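Local coordinates for protein endo-1,3-beta-glucanase, family GH16 (PDB 4CRQ) that probably hydrolyses internal beta-1,3-glucosidic bonds of laminarin, as the family GH16 catalytic module of a larger modular laminarinase, at residues Thr131-Asp136 against His141-Asp146; Ile168-Phe171 against Gln176-Glu179; Val180-Gly185 against Gly190-Glu195. The protein carries 1 engineered substitution. All coordinates share one frame; numbering follows the deposited sequence. Where two conformers were deposited one is given.

Interaction 1. Residues Thr131-Asp136 against His141-Asp146; sequences TIHWSD and HASYGD
I132 pairs with Y144, and W134 with A142, as the two hydrogen-bonded pairs of an antiparallel hairpin. The short strand axes are 177° apart in direction. Each pair is closed by two backbone bonds. I132 N gives to Y144 O at 2.9 Å, and Y144 N gives back to I132 O. W134 N binds A142 O, and A142 N reaches W134 O at 2.8 Å. T131 with G145, H133 with S143 and S135 with H141 are the non-hydrogen-bonded pairs. Here CA-H...O contacts add to the ladder. The CA of S143 lies 3.2 Å from the O of I132, an atom that also takes the Y144 bond.

The main side-chain contact is a CH-pi interaction. A142 CB sits 3.5 Å from the centroid of the W134 six-membered ring, almost straight above its centre. W134 CG stands between its own backbone N and carbonyl carbon (chi1 75°), which folds the indole across to the partner strand. The ring then runs on along that strand, and CZ3 meets Y144 CB at 3.9 Å. Its NE1 is bound by the O of N187, beyond the hairpin.

Packing on the other face is smaller in scale. H133 CD2 meets S143 CB obliquely at 3.2 Å, a tight contact. T131 CG2 rests 3.8 Å from G145 CA.

The hairpin joins strands 127-135 and 141-149. Strand 115-117 binds the other edge of 127-135, through the backbones of T131 and H133. The face of I132 and Y144 packs on V180 of strand 175-181, and I132 also touches I168 and W170 of strand 167-172.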
# COMPACT_ATOMS: atom_id res chain seq x y z
N THR A 131 -9.05 -2.35 2.26
CA THR A 131 -9.78 -3.12 1.25
C THR A 131 -9.07 -4.44 0.93
O THR A 131 -7.84 -4.54 1.10
CB THR A 131 -9.88 -2.26 -0.07
OG1 THR A 131 -10.07 -0.87 0.24
CG2 THR A 131 -11.01 -2.72 -1.05
N ILE A 132 -9.83 -5.44 0.49
CA ILE A 132 -9.25 -6.64 -0.15
C ILE A 132 -9.78 -6.72 -1.59
O ILE A 132 -10.92 -6.29 -1.86
CB ILE A 132 -9.47 -8.00 0.59
CG1 ILE A 132 -10.96 -8.24 0.93
CG2 ILE A 132 -8.55 -8.07 1.81
CD1 ILE A 132 -11.27 -9.69 1.21
N HIS A 133 -8.96 -7.27 -2.48
CA HIS A 133 -9.33 -7.58 -3.86
C HIS A 133 -8.96 -9.01 -4.12
O HIS A 133 -7.87 -9.45 -3.69
CB HIS A 133 -8.66 -6.65 -4.87
CG HIS A 133 -9.09 -5.20 -4.76
ND1 HIS A 133 -8.45 -4.30 -3.99
CD2 HIS A 133 -10.13 -4.51 -5.38
CE1 HIS A 133 -9.05 -3.10 -4.10
NE2 HIS A 133 -10.08 -3.22 -4.95
N TRP A 134 -9.83 -9.76 -4.80
CA TRP A 134 -9.55 -11.17 -5.09
C TRP A 134 -10.39 -11.65 -6.25
O TRP A 134 -11.23 -10.88 -6.76
CB TRP A 134 -9.73 -12.03 -3.82
CG TRP A 134 -11.16 -12.31 -3.37
CD1 TRP A 134 -11.84 -13.52 -3.47
CD2 TRP A 134 -12.12 -11.38 -2.74
NE1 TRP A 134 -13.12 -13.42 -2.96
CE2 TRP A 134 -13.35 -12.16 -2.51
CE3 TRP A 134 -12.08 -10.03 -2.36
CZ2 TRP A 134 -14.50 -11.59 -1.92
CZ3 TRP A 134 -13.24 -9.46 -1.76
CH2 TRP A 134 -14.42 -10.22 -1.55
N SER A 135 -10.18 -12.90 -6.69
CA SER A 135 -10.99 -13.54 -7.69
C SER A 135 -11.93 -14.48 -6.91
O SER A 135 -11.46 -15.42 -6.25
CB SER A 135 -10.15 -14.31 -8.74
OG SER A 135 -10.95 -14.86 -9.78
N ASP A 136 -13.25 -14.23 -6.98
CA ASP A 136 -14.25 -15.02 -6.21
C ASP A 136 -14.49 -16.42 -6.81
O ASP A 136 -13.86 -16.76 -7.82
CB ASP A 136 -15.57 -14.21 -6.01
CG ASP A 136 -16.42 -14.04 -7.30
OD1 ASP A 136 -16.19 -14.69 -8.36
OD2 ASP A 136 -17.36 -13.23 -7.25
N HIS A 141 -13.81 -10.69 -10.55
CA HIS A 141 -13.17 -9.66 -9.74
C HIS A 141 -14.08 -9.30 -8.60
O HIS A 141 -15.25 -8.92 -8.81
CB HIS A 141 -12.86 -8.44 -10.59
CG HIS A 141 -11.75 -8.63 -11.60
ND1 HIS A 141 -11.46 -9.83 -12.17
CD2 HIS A 141 -10.86 -7.72 -12.15
CE1 HIS A 141 -10.43 -9.68 -13.02
NE2 HIS A 141 -10.06 -8.39 -13.01
N ALA A 142 -13.56 -9.43 -7.39
CA ALA A 142 -14.28 -9.11 -6.18
C ALA A 142 -13.48 -8.13 -5.34
O ALA A 142 -12.24 -8.16 -5.33
CB ALA A 142 -14.57 -10.38 -5.39
N SER A 143 -14.19 -7.26 -4.64
CA SER A 143 -13.56 -6.33 -3.70
C SER A 143 -14.48 -6.10 -2.50
O SER A 143 -15.68 -6.22 -2.62
CB SER A 143 -13.13 -5.01 -4.37
OG SER A 143 -14.21 -4.15 -4.61
N TYR A 144 -13.87 -5.76 -1.36
CA TYR A 144 -14.57 -5.52 -0.10
C TYR A 144 -13.74 -4.52 0.68
O TYR A 144 -12.58 -4.79 1.00
CB TYR A 144 -14.75 -6.80 0.71
CG TYR A 144 -15.72 -6.61 1.85
CD1 TYR A 144 -15.31 -6.01 3.06
CD2 TYR A 144 -17.06 -7.00 1.71
CE1 TYR A 144 -16.21 -5.83 4.11
CE2 TYR A 144 -17.96 -6.81 2.77
CZ TYR A 144 -17.50 -6.22 3.95
OH TYR A 144 -18.38 -6.04 4.99
N GLY A 145 -14.33 -3.37 0.99
CA GLY A 145 -13.59 -2.34 1.71
C GLY A 145 -14.45 -1.47 2.59
O GLY A 145 -15.70 -1.52 2.52
N ASP A 146 -13.78 -0.67 3.41
CA ASP A 146 -14.46 0.33 4.24
C ASP A 146 -13.46 1.48 4.51
O ASP A 146 -12.26 1.40 4.13
CB ASP A 146 -15.03 -0.32 5.54
CG ASP A 146 -16.29 0.34 6.04
OD1 ASP A 146 -16.48 1.55 5.79
OD2 ASP A 146 -17.11 -0.34 6.69

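Interaction 2. Residues Ile168-Phe171 against Gln176-Glu179; sequences IKWF and QFNE
W170 meets both F177 and N178 in the tightly packed half of this hairpin. W170 N gives a nearly straight bond to N178 O at 2.9 Å, and F177 N gives a more bent bond to W170 O at 3.1 Å. F171 pairs with Q176 and K169 with E179, so one residue of the first strand spans two of the second, which fits a beta bulge at F177. The F177 ring turns back over W170, whose CB makes a CH-pi contact with the ring face, 3.9 Å from the centroid. N178 lies alongside W170 with its amide only 28° from the indole plane. Its ND2 is above one indole face, 3.6 Å from CZ3, while I168 CG2 covers the opposite face. W170 NE1 is bound by the O of D117, and N178 ND2 has a weak bond to the O of G130.

The face of K169, F171, Q176 and E179 is looser and wetter. F171 CE2 touches Q176 CB at 3.6 Å, with ring and amide planes steeply inclined. K169 bends at its last torsion (chi4 -96°), which brings NZ to the carboxylate of E179. The resulting salt bridge is long and weak, NZ to OE2 3.4 Å, and E179 has two conformers, so its contacts hold for one of them. A water accepts from K169 NZ at 2.7 Å and donates to Q176 OE1. Q176 NE2 in turn gives to E179 OE1. With an alanine here in place of the lysine, this carboxylate would probably lose its charged mate, and the water a donor.

Strand 156-163 flanks strand 167-172. Strand 175-181 pairs with 167-172 at a sheet edge, in the beta-jelly-roll sandwich known for GH16.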
# COMPACT_ATOMS: atom_id res chain seq x y z
N ILE A 168 -9.45 -10.94 8.39
CA ILE A 168 -8.51 -9.81 8.28
C ILE A 168 -9.26 -8.68 8.97
O ILE A 168 -10.45 -8.45 8.67
CB ILE A 168 -8.10 -9.45 6.84
CG1 ILE A 168 -7.41 -10.65 6.19
CG2 ILE A 168 -7.21 -8.20 6.80
CD1 ILE A 168 -7.30 -10.60 4.67
N LYS A 169 -8.57 -7.98 9.85
CA LYS A 169 -9.13 -6.81 10.54
C LYS A 169 -8.23 -5.62 10.24
O LYS A 169 -7.00 -5.78 10.22
CB LYS A 169 -9.22 -7.06 12.06
CG LYS A 169 -10.10 -8.23 12.50
CD LYS A 169 -9.87 -8.49 13.98
CE LYS A 169 -10.32 -9.87 14.45
NZ LYS A 169 -11.67 -9.87 15.02
N TRP A 170 -8.82 -4.44 10.02
CA TRP A 170 -8.07 -3.20 9.77
C TRP A 170 -8.20 -2.25 10.93
O TRP A 170 -9.26 -2.19 11.58
CB TRP A 170 -8.59 -2.48 8.53
CG TRP A 170 -8.29 -3.13 7.21
CD1 TRP A 170 -7.31 -2.77 6.28
CD2 TRP A 170 -8.97 -4.28 6.61
NE1 TRP A 170 -7.33 -3.59 5.20
CE2 TRP A 170 -8.31 -4.53 5.33
CE3 TRP A 170 -10.04 -5.11 7.00
CZ2 TRP A 170 -8.71 -5.56 4.47
CZ3 TRP A 170 -10.44 -6.14 6.14
CH2 TRP A 170 -9.78 -6.36 4.91
N PHE A 171 -7.14 -1.47 11.15
CA PHE A 171 -7.06 -0.50 12.24
C PHE A 171 -6.33 0.75 11.82
O PHE A 171 -5.42 0.69 10.98
CB PHE A 171 -6.27 -1.09 13.43
CG PHE A 171 -6.75 -2.46 13.90
CD1 PHE A 171 -6.30 -3.64 13.27
CD2 PHE A 171 -7.65 -2.58 14.98
CE1 PHE A 171 -6.73 -4.90 13.70
CE2 PHE A 171 -8.08 -3.85 15.41
CZ PHE A 171 -7.63 -5.00 14.77
N GLN A 176 -10.49 -0.39 15.18
CA GLN A 176 -10.92 -1.26 14.11
C GLN A 176 -12.00 -0.57 13.26
O GLN A 176 -12.89 0.06 13.82
CB GLN A 176 -11.41 -2.59 14.69
CG GLN A 176 -11.70 -3.65 13.65
CD GLN A 176 -12.14 -4.97 14.25
OE1 GLN A 176 -11.64 -5.40 15.30
NE2 GLN A 176 -13.07 -5.64 13.58
N PHE A 177 -11.90 -0.69 11.93
CA PHE A 177 -12.89 -0.07 11.04
C PHE A 177 -13.36 -0.98 9.90
O PHE A 177 -14.24 -0.58 9.12
CB PHE A 177 -12.36 1.27 10.49
CG PHE A 177 -11.23 1.16 9.51
CD1 PHE A 177 -9.88 1.11 9.95
CD2 PHE A 177 -11.50 1.12 8.12
CE1 PHE A 177 -8.83 1.02 9.01
CE2 PHE A 177 -10.46 1.02 7.18
CZ PHE A 177 -9.12 0.97 7.64
N ASN A 178 -12.76 -2.17 9.81
CA ASN A 178 -13.14 -3.14 8.80
C ASN A 178 -12.72 -4.53 9.21
O ASN A 178 -11.70 -4.69 9.89
CB ASN A 178 -12.55 -2.76 7.42
CG ASN A 178 -13.30 -3.36 6.24
OD1 ASN A 178 -14.48 -3.74 6.35
ND2 ASN A 178 -12.62 -3.43 5.10
N GLU A 179 -13.54 -5.51 8.82
CA GLU A 179 -13.28 -6.92 9.06
C GLU A 179 -13.88 -7.69 7.89
O GLU A 179 -14.98 -7.35 7.41
CB GLU A 179 -13.86 -7.38 10.41
CG GLU A 179 -13.43 -8.79 10.84
CD GLU A 179 -13.91 -9.20 12.23
OE1 GLU A 179 -14.31 -8.33 13.03
OE2 GLU A 179 -13.88 -10.42 12.52
O HOH W 1 -12.98 -7.84 16.14

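Interaction 3. Residues Val180-Gly185 against Gly190-Glu195; sequences VDISNG and GEFQNE
G185 CA comes within 3.6 Å of G190 N where the chain, having left strand 175-181 by a turn, comes back as the 3-10 segment 190-192. The turn is closed by a backbone bond from G185 N to I182 O, and Q193 N binds G190 O in the returning segment. G185 has a positive phi of 66°, and a CB on it would crowd G190 N.

I182 carries the side-chain contact. Its CG1 stands between the backbone N and the carbonyl carbon (chi1 62°), and the chain beyond is extended, so CD1 reaches the other segment. CD1 touches F192 CB at 3.8 Å, the two side chains crossing at about a right angle. The F192 ring leads away from this methyl to I132 and I168 in the core. CD1 also meets Q193 NE2 at 3.7 Å. The Q193 chain is bent at its second torsion, which turns the amide toward I182. Within its own segment, D181 OD1 takes the S183 hydroxyl on its syn lone pair and S183 N in an Asx turn.

Polar links between the segments run through water. One water donates to I182 O at 2.6 Å and accepts from Q193 NE2 at 2.9 Å. A second donates to G185 O and accepts from G190 N at 2.8 Å. Q193 is held from outside as well, NE2 by the O of A165 and OE1 by the hydroxyl of Y79.

The direct contact is van der Waals packing, with I182 CD1 on F192 CB as its apolar part. The two waters bridge backbone and amide groups that do not bond directly, so the polar chemistry between the segments is solvent-mediated.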
# COMPACT_ATOMS: atom_id res chain seq x y z
N VAL A 180 -13.16 -8.72 7.46
CA VAL A 180 -13.62 -9.67 6.45
C VAL A 180 -13.38 -11.07 7.00
O VAL A 180 -12.35 -11.35 7.62
CB VAL A 180 -12.97 -9.53 5.03
CG1 VAL A 180 -13.42 -8.26 4.36
CG2 VAL A 180 -11.45 -9.61 5.05
N ASP A 181 -14.37 -11.92 6.77
CA ASP A 181 -14.31 -13.31 7.12
C ASP A 181 -13.62 -14.02 5.93
O ASP A 181 -14.01 -13.86 4.77
CB ASP A 181 -15.73 -13.80 7.42
CG ASP A 181 -15.86 -15.32 7.61
OD1 ASP A 181 -14.85 -16.02 7.85
OD2 ASP A 181 -17.01 -15.81 7.52
N ILE A 182 -12.57 -14.78 6.24
CA ILE A 182 -11.87 -15.59 5.23
C ILE A 182 -11.86 -17.09 5.62
O ILE A 182 -11.27 -17.90 4.90
CB ILE A 182 -10.43 -15.06 4.86
CG1 ILE A 182 -9.47 -15.07 6.07
CG2 ILE A 182 -10.50 -13.68 4.19
CD1 ILE A 182 -7.99 -15.01 5.72
N SER A 183 -12.50 -17.45 6.74
CA SER A 183 -12.47 -18.85 7.25
C SER A 183 -12.93 -19.86 6.18
O SER A 183 -13.96 -19.66 5.51
CB SER A 183 -13.26 -19.02 8.55
OG SER A 183 -14.61 -18.64 8.38
N ASN A 184 -12.12 -20.92 6.04
CA ASN A 184 -12.35 -22.02 5.08
C ASN A 184 -12.50 -21.57 3.61
O ASN A 184 -13.08 -22.29 2.78
CB ASN A 184 -13.54 -22.90 5.55
CG ASN A 184 -13.33 -23.48 6.93
OD1 ASN A 184 -14.15 -23.29 7.83
ND2 ASN A 184 -12.20 -24.19 7.13
N GLY A 185 -11.97 -20.39 3.30
CA GLY A 185 -12.04 -19.81 1.97
C GLY A 185 -13.43 -19.44 1.49
O GLY A 185 -13.68 -19.45 0.28
N GLY A 190 -9.91 -18.30 -0.44
CA GLY A 190 -8.80 -19.26 -0.19
C GLY A 190 -7.41 -18.70 -0.45
O GLY A 190 -6.43 -19.09 0.19
N GLU A 191 -7.32 -17.75 -1.38
CA GLU A 191 -6.05 -17.09 -1.73
C GLU A 191 -5.41 -16.34 -0.56
O GLU A 191 -4.20 -16.10 -0.56
CB GLU A 191 -6.23 -16.19 -2.96
CG GLU A 191 -6.65 -16.99 -4.19
CD GLU A 191 -5.57 -17.91 -4.75
OE1 GLU A 191 -4.35 -17.58 -4.66
OE2 GLU A 191 -5.94 -18.97 -5.29
N PHE A 192 -6.21 -15.97 0.45
CA PHE A 192 -5.66 -15.29 1.65
C PHE A 192 -5.02 -16.25 2.68
O PHE A 192 -4.66 -15.82 3.78
CB PHE A 192 -6.70 -14.32 2.24
CG PHE A 192 -7.08 -13.24 1.28
CD1 PHE A 192 -6.26 -12.10 1.11
CD2 PHE A 192 -8.27 -13.35 0.52
CE1 PHE A 192 -6.61 -11.10 0.20
CE2 PHE A 192 -8.63 -12.35 -0.39
CZ PHE A 192 -7.80 -11.22 -0.55
N GLN A 193 -4.88 -17.52 2.30
CA GLN A 193 -4.19 -18.52 3.11
C GLN A 193 -2.76 -18.78 2.60
O GLN A 193 -2.16 -19.80 2.91
CB GLN A 193 -4.97 -19.84 3.15
CG GLN A 193 -6.41 -19.70 3.57
CD GLN A 193 -6.57 -19.36 5.02
OE1 GLN A 193 -5.75 -19.71 5.85
NE2 GLN A 193 -7.65 -18.68 5.34
N ASN A 194 -2.23 -17.85 1.83
CA ASN A 194 -0.91 -17.97 1.22
C ASN A 194 0.02 -16.84 1.68
O ASN A 194 -0.42 -15.93 2.41
CB ASN A 194 -1.05 -17.98 -0.31
CG ASN A 194 -1.84 -19.18 -0.85
OD1 ASN A 194 -2.63 -19.04 -1.81
ND2 ASN A 194 -1.62 -20.35 -0.27
N GLU A 195 1.29 -16.89 1.27
CA GLU A 195 2.25 -15.83 1.61
C GLU A 195 2.06 -14.60 0.73
O GLU A 195 1.82 -14.72 -0.48
CB GLU A 195 3.71 -16.31 1.52
CG GLU A 195 4.05 -17.34 2.57
CD GLU A 195 5.54 -17.49 2.83
OE1 GLU A 195 6.35 -16.65 2.42
OE2 GLU A 195 5.90 -18.47 3.48
O HOH W 2 -9.39 -18.19 3.09
O HOH W 3 -11.61 -20.21 -1.64

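The three contacts follow one another along the chain, each closing before the next opens. Their centres lie 12 to 15 Å apart. Interactions 1 and 2 are hairpins, 127-135 with 141-149 and 167-172 with 175-181. Interaction 3 begins at the end of strand 175-181 and closes the loop leading to strand 196-204. The three also touch directly. N178 meets Y144 and D146, V180 lies against Y144 and W170, and F192 packs on I132, W134 and I168. Together they form one continuous packed region, apolar around I132, I168, W170, V180 and F192, with polar contacts where N178 meets D146. All belong to the GH16 catalytic module and lie away from its calcium site.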